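Local coordinates for hemin degrading factor (PDB 4MF9), which binds heme, probably delivers it to a heme oxygenase, and can probably degrade heme itself, at residues 21-26 / 41-46. Numbering follows the deposited sequence.
Sequences YRAWQD and ALLQVS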
ATOM      1  N   TYR A  21     -16.913 -20.481  -6.130  1.00 26.20           N
ATOM      2  CA  TYR A  21     -17.872 -19.541  -5.548  1.00 27.25           C
ATOM      3  C   TYR A  21     -18.686 -20.199  -4.434  1.00 24.09           C
ATOM      4  O   TYR A  21     -18.833 -19.634  -3.346  1.00 23.41           O
ATOM      5  CB  TYR A  21     -18.806 -18.928  -6.607  1.00 21.76           C
ATOM      6  CG  TYR A  21     -19.785 -17.945  -5.990  1.00 25.84           C
ATOM      7  CD1 TYR A  21     -19.389 -16.653  -5.663  1.00 17.89           C
ATOM      8  CD2 TYR A  21     -21.097 -18.318  -5.709  1.00 22.03           C
ATOM      9  CE1 TYR A  21     -20.267 -15.754  -5.090  1.00 18.22           C
ATOM     10  CE2 TYR A  21     -21.986 -17.421  -5.128  1.00 25.59           C
ATOM     11  CZ  TYR A  21     -21.566 -16.143  -4.818  1.00 26.17           C
ATOM     12  OH  TYR A  21     -22.452 -15.251  -4.232  1.00 24.11           O
ATOM     13  N   ARG A  22     -19.169 -21.394  -4.711  1.00 24.84           N
ATOM     14  CA  ARG A  22     -19.957 -22.176  -3.769  1.00 28.49           C
ATOM     15  C   ARG A  22     -19.191 -22.565  -2.530  1.00 30.03           C
ATOM     16  O   ARG A  22     -19.696 -22.494  -1.447  1.00 28.67           O
ATOM     17  CB  ARG A  22     -20.595 -23.397  -4.431  1.00 30.19           C
ATOM     18  CG  ARG A  22     -21.358 -24.347  -3.497  1.00 33.52           C
ATOM     19  CD  ARG A  22     -22.275 -23.660  -2.487  1.00 40.17           C
ATOM     20  NE  ARG A  22     -22.923 -24.572  -1.528  1.00 40.44           N
ATOM     21  CZ  ARG A  22     -23.967 -25.360  -1.784  1.00 36.55           C
ATOM     22  NH1 ARG A  22     -24.518 -25.392  -2.975  1.00 33.85           N
ATOM     23  NH2 ARG A  22     -24.464 -26.135  -0.841  1.00 25.55           N
ATOM     24  N   ALA A  23     -17.963 -22.967  -2.721  1.00 27.24           N
ATOM     25  CA  ALA A  23     -17.062 -23.345  -1.634  1.00 27.33           C
ATOM     26  C   ALA A  23     -16.799 -22.151  -0.723  1.00 29.26           C
ATOM     27  O   ALA A  23     -16.724 -22.289   0.503  1.00 29.29           O
ATOM     28  CB  ALA A  23     -15.751 -23.869  -2.207  1.00 30.22           C
ATOM     29  N   TRP A  24     -16.642 -20.988  -1.325  1.00 26.73           N
ATOM     30  CA  TRP A  24     -16.437 -19.773  -0.591  1.00 28.22           C
ATOM     31  C   TRP A  24     -17.638 -19.350   0.240  1.00 29.72           C
ATOM     32  O   TRP A  24     -17.495 -19.070   1.390  1.00 29.01           O
ATOM     33  CB  TRP A  24     -16.057 -18.661  -1.539  1.00 27.70           C
ATOM     34  CG  TRP A  24     -15.973 -17.273  -0.888  1.00 29.89           C
ATOM     35  CD1 TRP A  24     -15.438 -16.961   0.291  1.00 28.92           C
ATOM     36  CD2 TRP A  24     -16.419 -16.076  -1.447  1.00 30.29           C
ATOM     37  NE1 TRP A  24     -15.493 -15.638   0.510  1.00 28.01           N
ATOM     38  CE2 TRP A  24     -16.113 -15.058  -0.543  1.00 30.00           C
ATOM     39  CE3 TRP A  24     -17.109 -15.758  -2.611  1.00 31.08           C
ATOM     40  CZ2 TRP A  24     -16.468 -13.757  -0.761  1.00 30.23           C
ATOM     41  CZ3 TRP A  24     -17.432 -14.468  -2.841  1.00 28.25           C
ATOM     42  CH2 TRP A  24     -17.129 -13.481  -1.922  1.00 35.68           C
ATOM     43  N   GLN A  25     -18.820 -19.388  -0.354  1.00 28.06           N
ATOM     44  CA  GLN A  25     -20.073 -19.075   0.348  1.00 31.69           C
ATOM     45  C   GLN A  25     -20.340 -20.026   1.513  1.00 29.04           C
ATOM     46  O   GLN A  25     -20.865 -19.623   2.553  1.00 33.43           O
ATOM     47  CB  GLN A  25     -21.255 -19.108  -0.630  1.00 25.82           C
ATOM     48  CG  GLN A  25     -21.139 -18.109  -1.769  1.00 26.18           C
ATOM     49  CD  GLN A  25     -21.071 -16.667  -1.287  1.00 30.71           C
ATOM     50  OE1 GLN A  25     -21.935 -16.210  -0.541  1.00 33.65           O
ATOM     51  NE2 GLN A  25     -20.043 -15.945  -1.715  1.00 29.25           N
ATOM     52  N   ASP A  26     -19.988 -21.292   1.327  1.00 30.94           N
ATOM     53  CA  ASP A  26     -20.076 -22.285   2.393  1.00 29.93           C
ATOM     54  C   ASP A  26     -19.140 -21.924   3.551  1.00 34.91           C
ATOM     55  O   ASP A  26     -19.509 -22.016   4.731  1.00 30.13           O
ATOM     56  CB  ASP A  26     -19.721 -23.670   1.839  1.00 28.87           C
ATOM     57  CG  ASP A  26     -20.823 -24.253   0.971  1.00 39.77           C
ATOM     58  OD1 ASP A  26     -21.970 -23.746   1.045  1.00 39.71           O
ATOM     59  OD2 ASP A  26     -20.547 -25.228   0.229  1.00 40.02           O
ATOM     60  N   ALA A  41      -7.140 -17.888   0.792  1.00 27.50           N
ATOM     61  CA  ALA A  41      -6.061 -18.692   1.323  1.00 29.92           C
ATOM     62  C   ALA A  41      -6.528 -20.034   1.857  1.00 33.81           C
ATOM     63  O   ALA A  41      -5.944 -21.049   1.527  1.00 38.58           O
ATOM     64  CB  ALA A  41      -5.336 -17.935   2.406  1.00 32.52           C
ATOM     65  N   LEU A  42      -7.603 -20.028   2.614  1.00 30.44           N
ATOM     66  CA  LEU A  42      -8.209 -21.265   3.112  1.00 33.61           C
ATOM     67  C   LEU A  42      -8.717 -22.161   1.979  1.00 32.57           C
ATOM     68  O   LEU A  42      -8.690 -23.388   2.094  1.00 30.90           O
ATOM     69  CB  LEU A  42      -9.355 -20.965   4.084  1.00 33.20           C
ATOM     70  CG  LEU A  42      -9.045 -20.759   5.569  1.00 36.98           C
ATOM     71  CD1 LEU A  42      -8.116 -21.852   6.082  1.00 35.54           C
ATOM     72  CD2 LEU A  42      -8.468 -19.377   5.843  1.00 33.13           C
ATOM     73  N   LEU A  43      -9.173 -21.560   0.896  1.00 32.13           N
ATOM     74  CA  LEU A  43      -9.627 -22.298  -0.283  1.00 32.99           C
ATOM     75  C   LEU A  43      -8.488 -22.640  -1.235  1.00 31.46           C
ATOM     76  O   LEU A  43      -8.671 -23.182  -2.287  1.00 30.31           O
ATOM     77  CB  LEU A  43     -10.745 -21.540  -0.985  1.00 28.81           C
ATOM     78  CG  LEU A  43     -11.906 -21.112  -0.116  1.00 29.36           C
ATOM     79  CD1 LEU A  43     -12.747 -20.047  -0.801  1.00 26.96           C
ATOM     80  CD2 LEU A  43     -12.727 -22.336   0.219  1.00 32.82           C
ATOM     81  N   GLN A  44      -7.316 -22.255  -0.810  1.00 34.53           N
ATOM     82  CA  GLN A  44      -6.135 -22.493  -1.547  1.00 29.78           C
ATOM     83  C   GLN A  44      -6.100 -21.880  -2.936  1.00 26.25           C
ATOM     84  O   GLN A  44      -5.552 -22.422  -3.816  1.00 29.05           O
ATOM     85  CB  GLN A  44      -5.900 -23.988  -1.547  1.00 34.33           C
ATOM     86  CG  GLN A  44      -4.679 -24.463  -2.282  1.00 38.62           C
ATOM     87  CD  GLN A  44      -3.412 -24.459  -1.442  1.00 42.70           C
ATOM     88  OE1 GLN A  44      -2.318 -24.614  -1.979  1.00 37.76           O
ATOM     89  NE2 GLN A  44      -3.560 -24.236  -0.150  1.00 41.17           N
ATOM     90  N   VAL A  45      -6.643 -20.708  -3.090  1.00 23.47           N
ATOM     91  CA  VAL A  45      -6.551 -19.935  -4.331  1.00 23.51           C
ATOM     92  C   VAL A  45      -6.138 -18.490  -4.065  1.00 18.20           C
ATOM     93  O   VAL A  45      -6.085 -18.051  -2.916  1.00 23.73           O
ATOM     94  CB  VAL A  45      -7.888 -19.925  -5.117  1.00 25.54           C
ATOM     95  CG1 VAL A  45      -8.294 -21.332  -5.535  1.00 26.57           C
ATOM     96  CG2 VAL A  45      -8.992 -19.257  -4.302  1.00 21.43           C
ATOM     97  N   SER A  46      -5.850 -17.746  -5.126  1.00 20.24           N
ATOM     98  CA  SER A  46      -5.583 -16.321  -4.979  1.00 21.63           C
ATOM     99  C   SER A  46      -6.897 -15.559  -4.811  1.00 23.24           C
ATOM    100  O   SER A  46      -7.960 -16.041  -5.220  1.00 19.63           O
ATOM    101  CB  SER A  46      -4.829 -15.790  -6.189  1.00 21.58           C
ATOM    102  OG  SER A  46      -5.655 -15.776  -7.337  1.00 23.22           O
TER
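Leu43 lays its two methyl groups against helix 17-30 at Ala23 and at the root of Trp24, packing the end of one N-terminal helix of this HemS-type fold onto the flank of another. It sits where helix 36-42 runs out into a Schellman motif: Gln44 follows with a positive phi of 60°, its N bonded back to Ala41 O at 3.0 Å. A branched aliphatic side chain suits this place, because its fork can straddle two neighbouring residues. One prong, CD2, lies 4.2 Å from Ala23 CB and 4.0 Å from Ala23 O; the other, CD1, goes to Trp24. The torsion that aims the fork sets Leu43 CG anti to its own carbonyl carbon (chi1 -52°), extending it toward the helix. Ala23, with just a methyl beyond its backbone, lets the leucine come close to the helix surface. Trp24 meets it mainly through the start of its side chain; with CG anti to the backbone N (chi1 173°), the buried indole turns away from Leu43. Gln25 NE2 stands 3.0 Å above one face of that indole, nearer the ring's border than its middle, and the Trp24 side chain also touches Arg54. Leu20, about one turn before Ala23 and Trp24, and Leu27, about one turn after, also touch Leu43 and extend the apolar patch along helix 17-30. At the Trp24 end of the fork, Leu43 CD1 lies equally close to two atoms, 3.7 Å from both CA and CB of Trp24.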